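Local coordinates for DUF3201 domain-containing protein (Pyrococcus furiosus, PDB 1YB3) that is of unknown function and belongs to the DUF3201 family of conserved proteins, here from a hyperthermophilic archaeon, at residues 108-114 / 144-150; 94-100 / 130-134. All blocks are in the same frame, centred on the assembly; numbering follows the deposited sequence. Where two conformers were deposited one is given.

In the fold
Interaction 1 joins strands 108-112 and 144-150, toward one side of the seven-stranded antiparallel sheet, yet with its centre only about 6 Å from the centre of the chain. Interaction 2 lies farther out, about 18 Å from that centre, where the starts of two helices meet. The segments alternate along the chain: helix 96-105 runs on to strand 108-112, and helix 130-138 to strand 144-150. Backbone hydrogen bonds and an acid-tyrosine pair mark the strand contact, whereas the helix contact is packing round one tryptophan, with a long, doubtful salt bridge at its exposed margin. The two touch where F147 meets F98, I99 and L94, and where I145 meets L94.

Interaction 1. Residues 108-114 / 144-150; sequences KLFIYGA and MINFEVD
Y112 reaches across to E148 on the neighbouring strand and donates its OH to E148 OE1 over 2.7 Å, a bond that meets the acceptor nearly along its C-O axis. The ring and carboxylate planes stand 80° apart, with OE1 at the ring edge. Y112 takes the crowded first torsion (chi1 54°), which lays its ring over the adjoining strand, where N146 CB packs on one face, 3.9 Å from the ring centroid. The amide of N146, turned 24° from that ring, adds a weak bond from ND2 to G113 O. Farther along the same face, D150 OD2 approaches F110 CE2 at 3.3 Å. E148 OE2 and D150 OD1 lie 2.5 Å apart, a separation at which one of the two acids probably keeps a proton.

The opposite face of the pair is apolar. I111 sets CG2 over a face of the F147 ring and also against I145 CG2, 3.5 Å away, while L109 CD1 meets V149 CG2. Behind this layer lies helix 96-105, whose I103 touches L109 and I111 and whose V102 touches F147.

The backbone fixes the positions of both sets of side chains. F110 and E148 form a hydrogen-bonded pair, joined in both directions, and so do Y112 and N146; L109 with V149 and I111 with F147 are the non-hydrogen-bonded pairs between. At K108 and D150 the ladder loosens: D150 N still donates to K108 O, but K108 N reaches D150 O through a water. Strand 82-90 flanks 144-150 and strand 120-123 flanks 108-112, placing this ladder inside the antiparallel sheet; at this pair one face is apolar and covered by helix 96-105, the other carries F110, Y112, N146, E148 and D150.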
loop_
_atom_site.group_PDB
_atom_site.type_symbol
_atom_site.label_atom_id
_atom_site.label_comp_id
_atom_site.label_asym_id
_atom_site.label_seq_id
_atom_site.Cartn_x
_atom_site.Cartn_y
_atom_site.Cartn_z
ATOM N N LYS A 108 5.972 -2.241 7.771
ATOM C CA LYS A 108 5.137 -3.320 7.200
ATOM C C LYS A 108 4.999 -3.118 5.704
ATOM O O LYS A 108 3.919 -2.752 5.212
ATOM C CB LYS A 108 3.759 -3.368 7.891
ATOM C CG LYS A 108 3.847 -3.613 9.401
ATOM C CD LYS A 108 2.472 -3.780 10.024
ATOM C CE LYS A 108 2.559 -3.678 11.540
ATOM N NZ LYS A 108 1.211 -3.770 12.172
ATOM N N LEU A 109 6.109 -3.339 5.005
ATOM C CA LEU A 109 6.231 -3.113 3.571
ATOM C C LEU A 109 6.147 -4.396 2.767
ATOM O O LEU A 109 6.743 -5.416 3.127
ATOM C CB LEU A 109 7.588 -2.447 3.283
ATOM C CG LEU A 109 8.012 -2.238 1.832
ATOM C CD1 LEU A 109 7.160 -1.146 1.197
ATOM C CD2 LEU A 109 9.490 -1.868 1.789
ATOM N N PHE A 110 5.430 -4.309 1.658
ATOM C CA PHE A 110 5.395 -5.355 0.633
ATOM C C PHE A 110 5.741 -4.721 -0.709
ATOM O O PHE A 110 5.290 -3.617 -1.026
ATOM C CB PHE A 110 3.987 -5.979 0.526
ATOM C CG PHE A 110 3.498 -6.643 1.797
ATOM C CD1 PHE A 110 3.603 -8.021 1.954
ATOM C CD2 PHE A 110 2.929 -5.895 2.825
ATOM C CE1 PHE A 110 3.133 -8.649 3.140
ATOM C CE2 PHE A 110 2.462 -6.493 3.998
ATOM C CZ PHE A 110 2.572 -7.887 4.158
ATOM N N ILE A 111 6.518 -5.434 -1.523
ATOM C CA ILE A 111 6.785 -4.980 -2.885
ATOM C C ILE A 111 6.423 -6.142 -3.799
ATOM O O ILE A 111 6.930 -7.250 -3.605
ATOM C CB ILE A 111 8.269 -4.636 -3.095
ATOM C CG1 ILE A 111 8.748 -3.633 -2.032
ATOM C CG2 ILE A 111 8.515 -4.096 -4.507
ATOM C CD1 ILE A 111 10.281 -3.403 -2.046
ATOM N N TYR A 112 5.546 -5.878 -4.752
ATOM C CA TYR A 112 4.949 -6.952 -5.566
ATOM C C TYR A 112 4.576 -6.476 -6.950
ATOM O O TYR A 112 4.429 -5.288 -7.171
ATOM C CB TYR A 112 3.737 -7.573 -4.842
ATOM C CG TYR A 112 2.635 -6.625 -4.391
ATOM C CD1 TYR A 112 1.643 -6.186 -5.274
ATOM C CD2 TYR A 112 2.575 -6.190 -3.057
ATOM C CE1 TYR A 112 0.604 -5.316 -4.838
ATOM C CE2 TYR A 112 1.553 -5.336 -2.612
ATOM C CZ TYR A 112 0.576 -4.898 -3.506
ATOM O OH TYR A 112 -0.441 -4.056 -3.074
ATOM N N GLY A 113 4.443 -7.411 -7.897
ATOM C CA GLY A 113 3.994 -7.081 -9.251
ATOM C C GLY A 113 2.484 -6.970 -9.361
ATOM O O GLY A 113 1.826 -6.448 -8.458
ATOM N N ALA A 114 1.928 -7.479 -10.465
ATOM C CA ALA A 114 0.488 -7.363 -10.734
ATOM C C ALA A 114 -0.405 -7.975 -9.649
ATOM O O ALA A 114 -1.444 -7.411 -9.323
ATOM C CB ALA A 114 0.138 -7.954 -12.097
HETATM N N MSE A 144 4.807 -3.072 -13.948
HETATM C CA MSE A 144 4.435 -2.146 -12.856
HETATM C C MSE A 144 4.806 -2.783 -11.521
HETATM O O MSE A 144 4.444 -3.940 -11.257
HETATM C CB MSE A 144 2.930 -1.842 -12.897
HETATM C CG MSE A 144 2.445 -1.199 -14.200
HETATM SE SE MSE A 144 3.267 0.555 -14.490
HETATM C CE MSE A 144 2.748 1.367 -12.823
ATOM N N ILE A 145 5.538 -2.046 -10.684
ATOM C CA ILE A 145 5.956 -2.554 -9.381
ATOM C C ILE A 145 5.237 -1.753 -8.304
ATOM O O ILE A 145 5.294 -0.523 -8.315
ATOM C CB ILE A 145 7.493 -2.432 -9.158
ATOM C CG1 ILE A 145 8.303 -2.985 -10.363
ATOM C CG2 ILE A 145 7.926 -3.044 -7.807
ATOM C CD1 ILE A 145 7.950 -4.441 -10.796
ATOM N N ASN A 146 4.571 -2.462 -7.393
ATOM C CA ASN A 146 3.793 -1.857 -6.317
ATOM C C ASN A 146 4.545 -1.887 -5.005
ATOM O O ASN A 146 5.187 -2.897 -4.656
ATOM C CB ASN A 146 2.473 -2.600 -6.123
ATOM C CG ASN A 146 1.559 -2.476 -7.304
ATOM O OD1 ASN A 146 0.790 -1.535 -7.406
ATOM N ND2 ASN A 146 1.620 -3.453 -8.207
ATOM N N PHE A 147 4.445 -0.779 -4.250
ATOM C CA PHE A 147 5.064 -0.638 -2.939
ATOM C C PHE A 147 3.929 -0.335 -1.982
ATOM O O PHE A 147 3.315 0.722 -2.086
ATOM C CB PHE A 147 6.047 0.543 -2.959
ATOM C CG PHE A 147 7.182 0.340 -3.924
ATOM C CD1 PHE A 147 8.418 -0.140 -3.477
ATOM C CD2 PHE A 147 6.980 0.551 -5.304
ATOM C CE1 PHE A 147 9.468 -0.383 -4.392
ATOM C CE2 PHE A 147 8.000 0.309 -6.223
ATOM C CZ PHE A 147 9.254 -0.161 -5.762
ATOM N N GLU A 148 3.612 -1.293 -1.111
ATOM C CA GLU A 148 2.491 -1.183 -0.168
ATOM C C GLU A 148 3.003 -1.099 1.271
ATOM O O GLU A 148 3.849 -1.892 1.684
ATOM C CB GLU A 148 1.507 -2.384 -0.294
ATOM C CG GLU A 148 0.472 -2.398 0.823
ATOM C CD GLU A 148 -0.574 -3.523 0.707
ATOM O OE1 GLU A 148 -0.790 -4.014 -0.425
ATOM O OE2 GLU A 148 -1.181 -3.894 1.735
ATOM N N VAL A 149 2.495 -0.123 2.025
ATOM C CA VAL A 149 2.809 -0.007 3.442
ATOM C C VAL A 149 1.508 -0.194 4.239
ATOM O O VAL A 149 0.501 0.465 3.935
ATOM C CB VAL A 149 3.461 1.369 3.737
ATOM C CG1 VAL A 149 3.762 1.505 5.218
ATOM C CG2 VAL A 149 4.746 1.559 2.836
ATOM N N ASP A 150 1.543 -1.095 5.227
ATOM C CA ASP A 150 0.383 -1.400 6.092
ATOM C C ASP A 150 0.574 -0.781 7.484
ATOM O O ASP A 150 1.700 -0.760 8.011
ATOM C CB ASP A 150 0.186 -2.913 6.235
ATOM C CG ASP A 150 -0.205 -3.592 4.920
ATOM O OD1 ASP A 150 -0.486 -2.876 3.941
ATOM O OD2 ASP A 150 -0.230 -4.846 4.887
HETATM O O HOH W 1 4.250 -0.097 8.734
#

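Interaction 2. Residues 94-100 / 130-134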
loop_
_atom_site.group_PDB
_atom_site.type_symbol
_atom_site.label_atom_id
_atom_site.label_comp_id
_atom_site.label_asym_id
_atom_site.label_seq_id
_atom_site.Cartn_x
_atom_site.Cartn_y
_atom_site.Cartn_z
ATOM N N LEU A 94 12.439 2.905 -11.896
ATOM C CA LEU A 94 13.028 2.532 -10.622
ATOM C C LEU A 94 14.535 2.306 -10.704
ATOM O O LEU A 94 15.134 2.356 -11.785
ATOM C CB LEU A 94 12.319 1.300 -10.054
ATOM C CG LEU A 94 10.812 1.500 -9.873
ATOM C CD1 LEU A 94 10.177 0.186 -9.506
ATOM C CD2 LEU A 94 10.495 2.590 -8.834
ATOM N N SER A 95 15.142 2.075 -9.546
ATOM C CA SER A 95 16.573 1.872 -9.456
ATOM C C SER A 95 16.837 1.074 -8.199
ATOM O O SER A 95 15.999 1.058 -7.286
ATOM C CB SER A 95 17.297 3.224 -9.394
ATOM O OG SER A 95 16.907 3.956 -8.245
ATOM N N LYS A 96 17.998 0.420 -8.148
ATOM C CA LYS A 96 18.409 -0.343 -6.982
ATOM C C LYS A 96 18.384 0.523 -5.718
ATOM O O LYS A 96 17.924 0.069 -4.666
ATOM C CB LYS A 96 19.802 -0.955 -7.208
ATOM C CG LYS A 96 20.360 -1.759 -6.036
ATOM C CD LYS A 96 21.782 -2.237 -6.362
ATOM C CE LYS A 96 22.696 -2.152 -5.149
ATOM N NZ LYS A 96 24.142 -2.397 -5.482
ATOM N N GLU A 97 18.852 1.769 -5.831
ATOM C CA GLU A 97 18.919 2.661 -4.662
ATOM C C GLU A 97 17.540 3.017 -4.099
ATOM O O GLU A 97 17.361 3.059 -2.883
ATOM C CB GLU A 97 19.729 3.934 -4.926
ATOM C CG GLU A 97 20.235 4.566 -3.619
ATOM C CD GLU A 97 20.923 5.901 -3.806
ATOM O OE1 GLU A 97 21.378 6.200 -4.932
ATOM O OE2 GLU A 97 21.017 6.653 -2.811
ATOM N N PHE A 98 16.568 3.264 -4.982
ATOM C CA PHE A 98 15.197 3.513 -4.505
ATOM C C PHE A 98 14.679 2.305 -3.716
ATOM O O PHE A 98 14.159 2.452 -2.617
ATOM C CB PHE A 98 14.249 3.842 -5.648
ATOM C CG PHE A 98 12.814 4.032 -5.201
ATOM C CD1 PHE A 98 12.433 5.177 -4.485
ATOM C CD2 PHE A 98 11.857 3.056 -5.468
ATOM C CE1 PHE A 98 11.116 5.360 -4.066
ATOM C CE2 PHE A 98 10.528 3.221 -5.055
ATOM C CZ PHE A 98 10.152 4.379 -4.349
ATOM N N ILE A 99 14.858 1.112 -4.275
ATOM C CA ILE A 99 14.463 -0.129 -3.609
ATOM C C ILE A 99 15.102 -0.261 -2.215
ATOM O O ILE A 99 14.407 -0.548 -1.232
ATOM C CB ILE A 99 14.817 -1.377 -4.479
ATOM C CG1 ILE A 99 14.197 -1.277 -5.885
ATOM C CG2 ILE A 99 14.474 -2.672 -3.749
ATOM C CD1 ILE A 99 12.714 -1.000 -5.949
ATOM N N GLU A 100 16.422 -0.041 -2.134
ATOM C CA GLU A 100 17.142 -0.080 -0.846
ATOM C C GLU A 100 16.578 0.930 0.173
ATOM O O GLU A 100 16.374 0.604 1.356
ATOM C CB GLU A 100 18.652 0.157 -1.041
ATOM C CG GLU A 100 19.356 -0.954 -1.812
ATOM C CD GLU A 100 20.794 -0.618 -2.171
ATOM O OE1 GLU A 100 21.146 0.584 -2.259
ATOM O OE2 GLU A 100 21.573 -1.571 -2.385
ATOM N N GLY A 130 17.892 -5.652 -0.234
ATOM C CA GLY A 130 17.472 -4.787 -1.344
ATOM C C GLY A 130 18.086 -5.149 -2.692
ATOM O O GLY A 130 17.454 -4.953 -3.738
ATOM N N ASP A 131 19.323 -5.657 -2.671
ATOM C CA ASP A 131 19.998 -6.121 -3.890
ATOM C C ASP A 131 19.260 -7.308 -4.498
ATOM O O ASP A 131 19.061 -7.366 -5.713
ATOM C CB ASP A 131 21.467 -6.481 -3.611
ATOM C CG ASP A 131 22.248 -6.808 -4.886
ATOM O OD1 ASP A 131 22.336 -5.934 -5.782
ATOM O OD2 ASP A 131 22.777 -7.938 -4.986
ATOM N N GLU A 132 18.856 -8.250 -3.644
ATOM C CA GLU A 132 18.126 -9.433 -4.084
ATOM C C GLU A 132 16.744 -9.054 -4.613
ATOM O O GLU A 132 16.297 -9.580 -5.625
ATOM C CB GLU A 132 18.007 -10.454 -2.954
ATOM C CG GLU A 132 17.535 -11.836 -3.417
ATOM C CD GLU A 132 17.396 -12.839 -2.277
ATOM O OE1 GLU A 132 18.206 -12.788 -1.322
ATOM O OE2 GLU A 132 16.477 -13.689 -2.341
ATOM N N VAL A 133 16.080 -8.126 -3.926
ATOM C CA VAL A 133 14.801 -7.596 -4.403
ATOM C C VAL A 133 14.934 -6.997 -5.806
ATOM O O VAL A 133 14.129 -7.288 -6.680
ATOM C CB VAL A 133 14.211 -6.556 -3.419
ATOM C CG1 VAL A 133 12.904 -5.996 -3.957
ATOM C CG2 VAL A 133 13.982 -7.181 -2.042
ATOM N N TRP A 134 15.953 -6.159 -6.022
ATOM C CA TRP A 134 16.186 -5.553 -7.330
ATOM C C TRP A 134 16.472 -6.603 -8.424
ATOM O O TRP A 134 15.946 -6.509 -9.536
ATOM C CB TRP A 134 17.314 -4.502 -7.261
ATOM C CG TRP A 134 17.541 -3.780 -8.564
ATOM C CD1 TRP A 134 18.680 -3.791 -9.317
ATOM C CD2 TRP A 134 16.600 -2.956 -9.274
ATOM N NE1 TRP A 134 18.511 -3.026 -10.450
ATOM C CE2 TRP A 134 17.246 -2.499 -10.447
ATOM C CE3 TRP A 134 15.272 -2.564 -9.035
ATOM C CZ2 TRP A 134 16.612 -1.667 -11.376
ATOM C CZ3 TRP A 134 14.644 -1.738 -9.957
ATOM C CH2 TRP A 134 15.313 -1.296 -11.113
#
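W134 extends CG away from its backbone N (chi1 -176°) and, with chi2 at -118°, lays its indole across the first turn of helix 96-105. I99 turns CG1 to the side remote from its own carbonyl carbon; the two side chains cross at about a right angle, with I99 CG1 3.6 Å from W134 CE3. The other branch, CG2, faces helix 130-138 and packs on V133 CG1 at 3.7 Å.

One indole face is covered largely by backbone. K96 N sits 3.7 Å above the ring plane, over its centre, and the carbonyl carbon of S95 lies nearer the rim. K96 CB makes a CH-pi contact over the face of the five-membered ring, 3.9 Å from its centroid. At the far end of the indole, L94 CB meets W134 CZ3 at 3.8 Å. The tryptophan therefore spans the entry to the helix, from the preceding loop to the first turn, where S95 is the N-cap and its OG accepts a weak bond from F98 N.

At the exposed margin, the K96 chain bends at its third torsion and passes D131, with K96 NZ 4.0 Å from D131 OD1 in a salt bridge that is long and, since the D131 side chain is modelled in two positions, doubtful. G130 comes close to E100, and the lack of a side chain lets the backbones approach there, with CA atoms 4.7 Å apart.

The two short helical segments run 127° apart, their axes 8.8 Å at closest approach. On the sheet side, L94 and I99 rest on F147 of strand 144-150, F98 meets the same ring edge-to-face, and V133 touches F121 and Y122 of strand 120-123, so both helix starts pack against the sheet as well as each other.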